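Local coordinates for exoglucanase A (Cellulomonas fimi, PDB 7CBD), which hydrolyses beta-1,4-glucosidic linkages of cellulose with inversion of anomeric configuration, releasing cellobiose from chain ends, the piece described being its family 6 catalytic domain, at residues D95-A103 with C163-V174; D202-A213 with H276-F286. All blocks are in the same frame, centred on the assembly; numbering follows the deposited sequence. Where two conformers were deposited one is given.

Contact 1: residues D95-A103 with C163-V174; sequences DLPGRDCFA and CQQAAPYYRQGV
Tyr170 and the Cys101-Cys163 disulfide join the loop 95-103, which follows strand 87-93 of the family 6 parallel sheet, to one side of helix 161-182. The hydroxyl of Tyr170 donates to Gly98 O at 2.7 Å, standing above the carbonyl plane, 35° out of it. The same OH accepts a weak, bent bond from Cys101 N, 3.0 Å from Tyr170 OH. One oxygen is thus held by two backbone groups of the loop. The ring meets Pro97 O at its edge, where Tyr170 CE2 lies 3.3 Å from Pro97 O, while Ala166 CB covers part of one face near the rim. The disulfide closes at chi3 95°; SG of Cys101 sits between its backbone N and carbonyl carbon (chi1 62°), which leads it back to the helix and leaves it 3.9 Å from Tyr170 CE1.

Packing is close at two glycines. Leu96 CD2 lies 3.7 Å from Gly173 CA, and a CB on Gly173 would collide with it. Gly98, in the type II turn from Leu96 to Arg99, has positive phi, and a CB there would crowd that of Ala166. Toward the partly exposed Tyr169 the fit is looser: Pro97 CB lies 3.9 Å from Tyr169 CB, and the Tyr169 hydroxyl is hydrogen-bonded to Asp114 OD2.

Asp100 OD2 forms a salt bridge with Arg99 NE at 2.9 Å, and OD1 is hydrogen-bonded to the Tyr94 hydroxyl; the Asp100 side chain comes within about 3 Å of that of Asp149, the predicted proton donor. A disulfide ties the loop to the helix, and the tyrosine hydroxyl grips main chain on both sides of Asp100 in sequence, consistent with holding that carboxylate in place beside the active site.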
# COMPACT_ATOMS: atom_id res chain seq x y z
N ASP A 95 4.68 7.71 -10.35
CA ASP A 95 5.35 8.96 -10.69
C ASP A 95 4.49 9.90 -11.52
O ASP A 95 5.02 10.68 -12.32
CB ASP A 95 6.69 8.69 -11.41
CG ASP A 95 7.69 9.82 -11.24
OD1 ASP A 95 7.53 10.67 -10.32
OD2 ASP A 95 8.65 9.84 -12.03
N LEU A 96 3.17 9.89 -11.32
CA LEU A 96 2.29 10.72 -12.15
C LEU A 96 2.67 12.19 -12.05
O LEU A 96 3.11 12.67 -11.00
CB LEU A 96 0.83 10.59 -11.73
CG LEU A 96 0.10 9.39 -12.31
CD1 LEU A 96 -1.20 9.18 -11.56
CD2 LEU A 96 -0.17 9.53 -13.79
N PRO A 97 2.46 12.95 -13.13
CA PRO A 97 2.53 14.42 -13.00
C PRO A 97 1.55 14.88 -11.93
O PRO A 97 0.43 14.38 -11.84
CB PRO A 97 2.11 14.91 -14.40
CG PRO A 97 2.36 13.74 -15.31
CD PRO A 97 2.06 12.53 -14.48
N GLY A 98 2.00 15.82 -11.10
CA GLY A 98 1.16 16.30 -10.01
C GLY A 98 0.86 15.25 -8.96
O GLY A 98 -0.19 15.32 -8.31
N ARG A 99 1.77 14.30 -8.76
CA ARG A 99 1.56 13.19 -7.84
C ARG A 99 1.15 13.69 -6.46
O ARG A 99 1.64 14.71 -5.98
CB ARG A 99 2.86 12.39 -7.71
CG ARG A 99 2.65 10.91 -7.45
CD ARG A 99 3.97 10.18 -7.27
NE ARG A 99 4.61 10.56 -6.01
CZ ARG A 99 5.84 10.20 -5.66
NH1 ARG A 99 6.58 9.44 -6.47
NH2 ARG A 99 6.33 10.61 -4.50
N ASP A 100 0.24 12.94 -5.83
CA ASP A 100 -0.20 13.22 -4.46
C ASP A 100 -0.74 14.65 -4.33
O ASP A 100 -0.29 15.44 -3.51
CB ASP A 100 0.93 12.98 -3.45
CG ASP A 100 1.64 11.66 -3.67
OD1 ASP A 100 1.02 10.60 -3.45
OD2 ASP A 100 2.81 11.68 -4.08
N CYS A 101 -1.75 14.95 -5.15
CA CYS A 101 -2.18 16.34 -5.30
C CYS A 101 -2.80 16.93 -4.04
O CYS A 101 -2.81 18.16 -3.90
CB CYS A 101 -3.14 16.48 -6.48
SG CYS A 101 -4.68 15.54 -6.33
N PHE A 102 -3.40 16.11 -3.26
CA PHE A 102 -3.93 16.54 -1.88
C PHE A 102 -2.82 16.88 -0.77
O PHE A 102 -3.22 17.39 0.22
CB PHE A 102 -4.84 15.41 -1.37
CG PHE A 102 -5.76 15.79 -0.25
CD1 PHE A 102 -6.42 17.01 -0.24
CD2 PHE A 102 -6.01 14.89 0.78
CE1 PHE A 102 -7.28 17.33 0.79
CE2 PHE A 102 -6.87 15.21 1.81
CZ PHE A 102 -7.51 16.43 1.81
N ALA A 103 -1.56 16.53 -0.97
CA ALA A 103 -0.54 16.86 -0.04
C ALA A 103 -0.30 18.35 -0.12
O ALA A 103 -0.30 18.93 -1.14
CB ALA A 103 0.69 16.07 -0.40
N CYS A 163 -5.29 19.41 -7.22
CA CYS A 163 -5.97 18.24 -7.75
C CYS A 163 -6.74 18.56 -9.03
O CYS A 163 -6.82 17.72 -9.93
CB CYS A 163 -6.87 17.60 -6.69
SG CYS A 163 -5.95 16.80 -5.35
N GLN A 164 -7.31 19.77 -9.12
CA GLN A 164 -7.88 20.21 -10.39
C GLN A 164 -6.83 20.20 -11.49
O GLN A 164 -7.07 19.70 -12.60
CB GLN A 164 -8.47 21.61 -10.22
CG GLN A 164 -9.62 21.66 -9.25
CD GLN A 164 -9.89 23.05 -8.74
OE1 GLN A 164 -9.50 24.04 -9.38
NE2 GLN A 164 -10.56 23.15 -7.60
N GLN A 165 -5.64 20.74 -11.18
CA GLN A 165 -4.56 20.80 -12.15
C GLN A 165 -4.10 19.40 -12.54
O GLN A 165 -3.78 19.14 -13.71
CB GLN A 165 -3.38 21.58 -11.57
CG GLN A 165 -3.66 23.06 -11.32
CD GLN A 165 -2.78 23.66 -10.22
OE1 GLN A 165 -1.84 23.03 -9.73
NE2 GLN A 165 -3.09 24.89 -9.83
N ALA A 166 -4.09 18.48 -11.58
CA ALA A 166 -3.56 17.14 -11.82
C ALA A 166 -4.56 16.26 -12.56
O ALA A 166 -4.14 15.31 -13.24
CB ALA A 166 -3.17 16.48 -10.49
N ALA A 167 -5.86 16.55 -12.43
CA ALA A 167 -6.91 15.68 -12.95
C ALA A 167 -6.70 15.20 -14.38
O ALA A 167 -6.73 13.98 -14.61
CB ALA A 167 -8.30 16.31 -12.75
N PRO A 168 -6.49 16.07 -15.38
CA PRO A 168 -6.29 15.54 -16.74
C PRO A 168 -5.05 14.67 -16.86
O PRO A 168 -5.04 13.72 -17.65
CB PRO A 168 -6.22 16.80 -17.61
CG PRO A 168 -5.81 17.88 -16.66
CD PRO A 168 -6.45 17.54 -15.36
N TYR A 169 -4.02 14.96 -16.06
CA TYR A 169 -2.80 14.17 -16.14
C TYR A 169 -2.92 12.83 -15.43
O TYR A 169 -2.31 11.86 -15.87
CB TYR A 169 -1.62 15.00 -15.62
CG TYR A 169 -1.50 16.28 -16.39
CD1 TYR A 169 -1.14 16.26 -17.73
CD2 TYR A 169 -1.79 17.51 -15.81
CE1 TYR A 169 -1.04 17.43 -18.46
CE2 TYR A 169 -1.70 18.67 -16.53
CZ TYR A 169 -1.32 18.63 -17.85
OH TYR A 169 -1.23 19.79 -18.58
N TYR A 170 -3.71 12.75 -14.36
CA TYR A 170 -3.98 11.44 -13.77
C TYR A 170 -4.74 10.57 -14.76
O TYR A 170 -4.41 9.40 -14.95
CB TYR A 170 -4.78 11.57 -12.48
CG TYR A 170 -4.06 12.12 -11.26
CD1 TYR A 170 -4.71 12.15 -10.04
CD2 TYR A 170 -2.75 12.60 -11.32
CE1 TYR A 170 -4.10 12.66 -8.91
CE2 TYR A 170 -2.12 13.11 -10.18
CZ TYR A 170 -2.81 13.15 -8.98
OH TYR A 170 -2.24 13.66 -7.84
N ARG A 171 -5.76 11.13 -15.41
CA ARG A 171 -6.54 10.35 -16.35
C ARG A 171 -5.69 9.90 -17.54
O ARG A 171 -5.70 8.73 -17.93
CB ARG A 171 -7.75 11.15 -16.82
CG ARG A 171 -8.86 11.27 -15.78
CD ARG A 171 -10.01 12.02 -16.40
NE ARG A 171 -11.15 12.25 -15.52
CZ ARG A 171 -12.23 11.47 -15.48
NH1 ARG A 171 -12.30 10.39 -16.25
NH2 ARG A 171 -13.23 11.77 -14.67
N GLN A 172 -4.93 10.83 -18.12
CA GLN A 172 -4.15 10.49 -19.31
C GLN A 172 -2.93 9.65 -18.95
O GLN A 172 -2.54 8.76 -19.71
CB GLN A 172 -3.76 11.76 -20.06
CG GLN A 172 -4.97 12.55 -20.57
CD GLN A 172 -4.61 13.94 -21.06
OE1 GLN A 172 -3.51 14.17 -21.57
NE2 GLN A 172 -5.55 14.87 -20.93
N GLY A 173 -2.32 9.92 -17.79
CA GLY A 173 -1.16 9.16 -17.38
C GLY A 173 -1.51 7.73 -17.02
O GLY A 173 -0.80 6.80 -17.40
N VAL A 174 -2.60 7.54 -16.28
CA VAL A 174 -3.02 6.18 -15.95
C VAL A 174 -3.42 5.43 -17.21
O VAL A 174 -3.09 4.25 -17.37
CB VAL A 174 -4.11 6.16 -14.86
CG1 VAL A 174 -4.65 4.74 -14.68
CG2 VAL A 174 -3.55 6.67 -13.55

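Contact 2: residues D202-A213 with H276-F286; sequences DSNAGPSATLFA and HMHRLLVAAGF
Helices 202-213 and 276-283 cross at -48°, their axes 8.7 Å apart at closest approach, with Ala209 and Leu281 CA atoms 5.2 Å from each other. Both belong to the outer helical layer around the parallel sheet of the family 6 fold, and the second ends in a Schellman motif at Gly285. Small residues allow the approach: Ala205 CB touches Leu280 CD1 at 3.5 Å and Met277 SD, whose side chain bends at chi2 and chi3, and Ala209 CB rests on Leu280 CB. Leu281 CD2 reaches both Ala209 CA and Phe212 CB, 3.9 Å from each.

No direct hydrogen bond crosses; at the exposed end a water bridges instead, donating to Asp202 OD1 at 2.6 Å and lying in the ring plane of His276, 2.7 Å from His276 NE2. A trans first torsion of His276 (chi1 -177°) extends the imidazole toward helix 202-213, while ND1 is bonded to Asp267. Replacing His276 by an alanine would probably leave that water without its histidine partner and Asp267 without this bond. At the buried end, the Phe286 ring turns its edge to the backbone, Phe286 CZ lying 3.6 Å from Phe212 O.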
# COMPACT_ATOMS: atom_id res chain seq x y z
N ASP A 202 -20.46 5.76 0.96
CA ASP A 202 -21.16 5.62 -0.32
C ASP A 202 -20.91 6.82 -1.23
O ASP A 202 -20.73 6.67 -2.45
CB ASP A 202 -22.67 5.49 -0.10
CG ASP A 202 -23.09 4.13 0.40
OD1 ASP A 202 -22.24 3.21 0.47
OD2 ASP A 202 -24.29 3.97 0.71
N SER A 203 -20.90 8.03 -0.66
CA SER A 203 -20.73 9.23 -1.47
C SER A 203 -19.34 9.34 -2.09
O SER A 203 -19.16 10.14 -3.01
CB SER A 203 -21.00 10.45 -0.61
OG SER A 203 -20.28 10.33 0.60
N ASN A 204 -18.37 8.57 -1.59
CA ASN A 204 -17.04 8.52 -2.19
C ASN A 204 -16.81 7.25 -2.99
O ASN A 204 -16.21 7.30 -4.08
CB ASN A 204 -15.96 8.65 -1.11
CG ASN A 204 -15.91 10.04 -0.49
OD1 ASN A 204 -16.57 10.97 -0.96
ND2 ASN A 204 -15.12 10.18 0.57
N ALA A 205 -17.28 6.11 -2.48
CA ALA A 205 -17.06 4.84 -3.16
C ALA A 205 -17.73 4.82 -4.53
O ALA A 205 -17.14 4.36 -5.51
CB ALA A 205 -17.60 3.70 -2.29
N GLY A 206 -18.97 5.28 -4.60
CA GLY A 206 -19.74 5.24 -5.83
C GLY A 206 -19.09 6.01 -6.96
O GLY A 206 -18.83 5.47 -8.04
N PRO A 207 -18.86 7.31 -6.75
CA PRO A 207 -18.20 8.10 -7.80
C PRO A 207 -16.82 7.57 -8.16
O PRO A 207 -16.41 7.67 -9.32
CB PRO A 207 -18.14 9.51 -7.20
CG PRO A 207 -19.32 9.55 -6.27
CD PRO A 207 -19.39 8.17 -5.67
N SER A 208 -16.10 7.00 -7.20
CA SER A 208 -14.79 6.44 -7.51
C SER A 208 -14.92 5.25 -8.45
O SER A 208 -14.16 5.14 -9.43
CB SER A 208 -14.06 6.05 -6.23
OG SER A 208 -13.79 7.22 -5.48
N ALA A 209 -15.86 4.34 -8.18
CA ALA A 209 -16.05 3.20 -9.07
C ALA A 209 -16.39 3.65 -10.49
O ALA A 209 -15.88 3.09 -11.47
CB ALA A 209 -17.13 2.27 -8.53
N THR A 210 -17.27 4.65 -10.62
CA THR A 210 -17.61 5.19 -11.93
C THR A 210 -16.39 5.75 -12.63
O THR A 210 -16.19 5.52 -13.84
CB THR A 210 -18.69 6.26 -11.77
OG1 THR A 210 -19.84 5.65 -11.18
CG2 THR A 210 -19.06 6.89 -13.11
N LEU A 211 -15.54 6.48 -11.91
CA LEU A 211 -14.34 7.05 -12.52
C LEU A 211 -13.38 5.95 -12.98
O LEU A 211 -12.76 6.07 -14.04
CB LEU A 211 -13.66 8.02 -11.57
CG LEU A 211 -12.50 8.82 -12.17
CD1 LEU A 211 -12.53 10.25 -11.62
CD2 LEU A 211 -11.17 8.16 -11.89
N PHE A 212 -13.23 4.89 -12.18
CA PHE A 212 -12.39 3.78 -12.62
C PHE A 212 -12.91 3.16 -13.91
O PHE A 212 -12.13 2.80 -14.80
CB PHE A 212 -12.30 2.72 -11.51
CG PHE A 212 -11.44 3.14 -10.35
CD1 PHE A 212 -10.16 3.63 -10.55
CD2 PHE A 212 -11.93 3.07 -9.05
CE1 PHE A 212 -9.37 4.02 -9.47
CE2 PHE A 212 -11.15 3.47 -7.97
CZ PHE A 212 -9.86 3.93 -8.19
N ALA A 213 -14.24 3.03 -14.04
CA ALA A 213 -14.80 2.50 -15.27
C ALA A 213 -14.53 3.43 -16.45
O ALA A 213 -14.24 2.96 -17.56
CB ALA A 213 -16.29 2.23 -15.11
N HIS A 276 -17.08 -4.29 -0.68
CA HIS A 276 -17.89 -3.15 -1.11
C HIS A 276 -17.48 -2.68 -2.50
O HIS A 276 -18.31 -2.53 -3.40
CB HIS A 276 -17.70 -2.05 -0.06
CG HIS A 276 -18.50 -0.81 -0.27
ND1 HIS A 276 -18.29 0.33 0.49
CD2 HIS A 276 -19.51 -0.51 -1.12
CE1 HIS A 276 -19.13 1.27 0.11
NE2 HIS A 276 -19.88 0.79 -0.86
N MET A 277 -16.17 -2.46 -2.69
CA MET A 277 -15.70 -1.94 -3.97
C MET A 277 -15.83 -2.97 -5.08
O MET A 277 -16.12 -2.62 -6.22
CB MET A 277 -14.27 -1.44 -3.84
CG MET A 277 -14.17 -0.16 -3.06
SD MET A 277 -15.12 1.22 -3.76
CE MET A 277 -14.08 1.70 -5.15
N HIS A 278 -15.62 -4.26 -4.77
CA HIS A 278 -15.83 -5.26 -5.81
C HIS A 278 -17.25 -5.18 -6.36
O HIS A 278 -17.45 -5.21 -7.58
CB HIS A 278 -15.50 -6.67 -5.29
CG HIS A 278 -15.41 -7.70 -6.38
ND1 HIS A 278 -16.51 -8.37 -6.87
CD2 HIS A 278 -14.35 -8.17 -7.07
CE1 HIS A 278 -16.13 -9.20 -7.82
NE2 HIS A 278 -14.82 -9.11 -7.96
N ARG A 279 -18.24 -5.08 -5.47
CA ARG A 279 -19.63 -4.93 -5.90
C ARG A 279 -19.79 -3.72 -6.80
O ARG A 279 -20.32 -3.82 -7.92
CB ARG A 279 -20.54 -4.79 -4.69
CG ARG A 279 -20.82 -6.06 -3.92
CD ARG A 279 -21.94 -5.85 -2.89
NE ARG A 279 -21.54 -4.95 -1.80
CZ ARG A 279 -21.01 -5.35 -0.66
NH1 ARG A 279 -20.79 -6.64 -0.44
NH2 ARG A 279 -20.68 -4.46 0.27
N LEU A 280 -19.34 -2.55 -6.33
CA LEU A 280 -19.56 -1.32 -7.07
C LEU A 280 -18.82 -1.33 -8.40
O LEU A 280 -19.34 -0.83 -9.41
CB LEU A 280 -19.12 -0.11 -6.25
CG LEU A 280 -19.95 0.19 -5.01
CD1 LEU A 280 -19.34 1.35 -4.27
CD2 LEU A 280 -21.40 0.48 -5.37
N LEU A 281 -17.60 -1.87 -8.43
CA LEU A 281 -16.85 -1.90 -9.67
C LEU A 281 -17.53 -2.78 -10.71
O LEU A 281 -17.63 -2.41 -11.88
CB LEU A 281 -15.42 -2.37 -9.41
CG LEU A 281 -14.56 -1.33 -8.68
CD1 LEU A 281 -13.36 -2.00 -8.02
CD2 LEU A 281 -14.13 -0.19 -9.61
N VAL A 282 -18.03 -3.95 -10.29
CA VAL A 282 -18.76 -4.80 -11.22
C VAL A 282 -20.00 -4.09 -11.73
O VAL A 282 -20.28 -4.08 -12.94
CB VAL A 282 -19.10 -6.15 -10.57
CG1 VAL A 282 -20.05 -6.95 -11.46
CG2 VAL A 282 -17.83 -6.94 -10.29
N ALA A 283 -20.75 -3.46 -10.83
CA ALA A 283 -21.94 -2.73 -11.25
C ALA A 283 -21.60 -1.60 -12.23
O ALA A 283 -22.40 -1.28 -13.12
CB ALA A 283 -22.67 -2.19 -10.03
N ALA A 284 -20.41 -1.02 -12.10
CA ALA A 284 -19.97 0.07 -12.96
C ALA A 284 -19.46 -0.40 -14.31
O ALA A 284 -19.17 0.44 -15.17
CB ALA A 284 -18.90 0.91 -12.26
N GLY A 285 -19.31 -1.71 -14.52
CA GLY A 285 -18.95 -2.23 -15.82
C GLY A 285 -17.82 -3.24 -15.83
O GLY A 285 -17.59 -3.89 -16.85
N PHE A 286 -17.10 -3.39 -14.72
CA PHE A 286 -16.00 -4.34 -14.68
C PHE A 286 -16.54 -5.77 -14.64
O PHE A 286 -17.60 -6.03 -14.08
CB PHE A 286 -15.13 -4.08 -13.45
CG PHE A 286 -14.25 -2.87 -13.61
CD1 PHE A 286 -13.00 -2.99 -14.20
CD2 PHE A 286 -14.70 -1.61 -13.22
CE1 PHE A 286 -12.20 -1.87 -14.38
CE2 PHE A 286 -13.90 -0.50 -13.40
CZ PHE A 286 -12.64 -0.63 -13.98
O HOH W 1 -21.88 2.31 -1.91

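Both contacts lie in one catalytic domain, their centres about 20 Å apart, but they join different kinds of element. Contact 1 is a buried loop-to-helix junction beside the predicted proton donor, secured by a covalent bond and direct hydrogen bonds; contact 2 pairs two helices, is only partly buried, and relies on apolar side chains plus a single water bridge at its exposed end. The buried areas are similar, 489 and 500 Å², so chemistry rather than extent separates them. They meet where helix 161-182 runs past helix 202-218: Arg171 is salt-bridged to Glu214, and the side chain of Val174 touches Val215.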